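Local atomic coordinates of effector protein HopAB2 (Pseudomonas syringae pv. tomato, PDB entry 3HGL), a protein that suppresses cell-death-based immunity in susceptible plants as a virulence factor but, in resistant tomato, is recognised by the Pto kinase, eliciting the hypersensitive response. Residues Thr26-Met29 against Leu30-Ala33. Numbering follows the deposited sequence.
Sequences TRNM and LRNA
The guanidinium of R31 reaches back one turn toward the N-terminal end of the helix, with one terminal nitrogen near the side chain of N28 and the other near that of R27. R31 NH1 gives a weak hydrogen bond to N28 OD1 at 3.4 Å, well bent with an N-H...O angle of 134°. The acceptor lies at the edge of the guanidinium, in its plane, although the amide itself is turned obliquely to that plane. The other terminal nitrogen, R31 NH2, comes within 3.6 Å of R27 NH2. This approach of like charges is also at the edge of the R31 group, and with the two guanidinium planes 76° apart they do not stack; some repulsion is likely. R31 gets there by running extended through chi1 and chi2, CG anti to the backbone N (175°), then bending at chi3. Beside this group M29, a selenomethionine, and N32, three residues apart, meet: M29 bends at chi2 and chi3 and brings its terminal CE to 3.6 Å from N32 ND2, a van der Waals contact. All of this rides on regular alpha-helix, part of helix 23-35 in the small five-helix Pto-interaction domain of this effector. Four successive i to i+4 bonds link the two halves of the segment, among them L30 N to T26 O at 2.9 Å and A33 N to M29 O at 2.8 Å. Beyond the first shell, the buried L30 packs on L75 of helix 66-80, and the side chain of R27 touches the same helix at L75, R76 and V79. M29 touches F41, and N32 and A33 meet V39, both in loops, while T26 OG1 is hydrogen-bonded to E45 OE2 and to the backbone oxygen of D22.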
ATOM      1  N   THR A  26       3.567  -0.668   6.874  1.00 24.05           N
ATOM      2  CA  THR A  26       2.959  -0.786   5.554  1.00 23.55           C
ATOM      3  C   THR A  26       3.987  -0.436   4.481  1.00 23.16           C
ATOM      4  O   THR A  26       4.022  -1.067   3.427  1.00 21.54           O
ATOM      5  CB  THR A  26       1.728   0.130   5.418  1.00 23.99           C
ATOM      6  OG1 THR A  26       0.867  -0.081   6.541  1.00 24.00           O
ATOM      7  CG2 THR A  26       0.957  -0.194   4.133  1.00 22.13           C
ATOM      8  N   ARG A  27       4.828   0.563   4.746  1.00 23.21           N
ATOM      9  CA  ARG A  27       5.855   0.941   3.776  1.00 23.77           C
ATOM     10  C   ARG A  27       6.787  -0.240   3.512  1.00 23.99           C
ATOM     11  O   ARG A  27       7.153  -0.505   2.367  1.00 23.18           O
ATOM     12  CB  ARG A  27       6.695   2.123   4.278  1.00 24.60           C
ATOM     13  CG  ARG A  27       5.976   3.463   4.332  1.00 27.92           C
ATOM     14  CD  ARG A  27       6.985   4.589   4.604  1.00 26.81           C
ATOM     15  NE  ARG A  27       7.957   4.700   3.520  1.00 28.65           N
ATOM     16  CZ  ARG A  27       9.187   5.186   3.664  1.00 31.15           C
ATOM     17  NH1 ARG A  27       9.599   5.604   4.851  1.00 30.77           N
ATOM     18  NH2 ARG A  27      10.010   5.254   2.624  1.00 31.26           N
ATOM     19  N   ASN A  28       7.184  -0.940   4.572  1.00 26.12           N
ATOM     20  CA  ASN A  28       8.074  -2.095   4.426  1.00 27.35           C
ATOM     21  C   ASN A  28       7.442  -3.187   3.592  1.00 27.63           C
ATOM     22  O   ASN A  28       8.086  -3.764   2.713  1.00 26.40           O
ATOM     23  CB  ASN A  28       8.432  -2.706   5.779  1.00 31.67           C
ATOM     24  CG  ASN A  28       9.209  -1.769   6.655  1.00 33.45           C
ATOM     25  OD1 ASN A  28       9.931  -0.906   6.167  1.00 34.76           O
ATOM     26  ND2 ASN A  28       9.081  -1.943   7.969  1.00 36.34           N
HETATM   27  N   MSE A  29       6.183  -3.495   3.884  1.00 28.17           N
HETATM   28  CA  MSE A  29       5.490  -4.545   3.149  1.00 29.17           C
HETATM   29  C   MSE A  29       5.277  -4.173   1.693  1.00 26.72           C
HETATM   30  O   MSE A  29       5.440  -5.015   0.809  1.00 24.53           O
HETATM   31  CB  MSE A  29       4.141  -4.861   3.799  1.00 33.07           C
HETATM   32  CG  MSE A  29       4.225  -5.694   5.065  1.00 42.05           C
HETATM   33 SE   MSE A  29       5.208  -7.335   4.794  1.00 53.28          SE
HETATM   34  CE  MSE A  29       6.916  -6.692   5.413  1.00 52.42           C
ATOM     35  N   LEU A  30       4.907  -2.918   1.440  1.00 23.92           N
ATOM     36  CA  LEU A  30       4.680  -2.474   0.069  1.00 23.14           C
ATOM     37  C   LEU A  30       5.988  -2.575  -0.708  1.00 23.73           C
ATOM     38  O   LEU A  30       5.992  -2.954  -1.877  1.00 22.48           O
ATOM     39  CB  LEU A  30       4.154  -1.029   0.036  1.00 22.18           C
ATOM     40  CG  LEU A  30       3.896  -0.414  -1.356  1.00 23.52           C
ATOM     41  CD1 LEU A  30       2.924  -1.293  -2.140  1.00 24.12           C
ATOM     42  CD2 LEU A  30       3.343   1.022  -1.203  1.00 23.20           C
ATOM     43  N   ARG A  31       7.097  -2.240  -0.050  1.00 23.86           N
ATOM     44  CA  ARG A  31       8.408  -2.320  -0.690  1.00 24.61           C
ATOM     45  C   ARG A  31       8.689  -3.779  -1.066  1.00 23.94           C
ATOM     46  O   ARG A  31       9.149  -4.063  -2.175  1.00 24.89           O
ATOM     47  CB  ARG A  31       9.507  -1.790   0.247  1.00 24.50           C
ATOM     48  CG  ARG A  31      10.921  -1.953  -0.316  1.00 26.19           C
ATOM     49  CD  ARG A  31      11.985  -1.324   0.588  1.00 28.48           C
ATOM     50  NE  ARG A  31      11.714   0.092   0.819  1.00 27.41           N
ATOM     51  CZ  ARG A  31      11.232   0.588   1.954  1.00 25.28           C
ATOM     52  NH1 ARG A  31      10.978  -0.217   2.981  1.00 27.90           N
ATOM     53  NH2 ARG A  31      10.969   1.883   2.053  1.00 25.48           N
ATOM     54  N   ASN A  32       8.413  -4.697  -0.144  1.00 24.54           N
ATOM     55  CA  ASN A  32       8.604  -6.131  -0.400  1.00 26.66           C
ATOM     56  C   ASN A  32       7.740  -6.583  -1.574  1.00 26.22           C
ATOM     57  O   ASN A  32       8.216  -7.268  -2.484  1.00 26.90           O
ATOM     58  CB  ASN A  32       8.203  -6.959   0.821  1.00 28.30           C
ATOM     59  CG  ASN A  32       9.280  -7.003   1.882  1.00 31.47           C
ATOM     60  OD1 ASN A  32      10.263  -6.270   1.824  1.00 29.02           O
ATOM     61  ND2 ASN A  32       9.093  -7.872   2.866  1.00 34.50           N
ATOM     62  N   ALA A  33       6.466  -6.206  -1.543  1.00 26.09           N
ATOM     63  CA  ALA A  33       5.539  -6.595  -2.602  1.00 25.17           C
ATOM     64  C   ALA A  33       6.005  -6.112  -3.966  1.00 27.31           C
ATOM     65  O   ALA A  33       6.001  -6.873  -4.936  1.00 24.48           O
ATOM     66  CB  ALA A  33       4.146  -6.049  -2.308  1.00 24.67           C
TER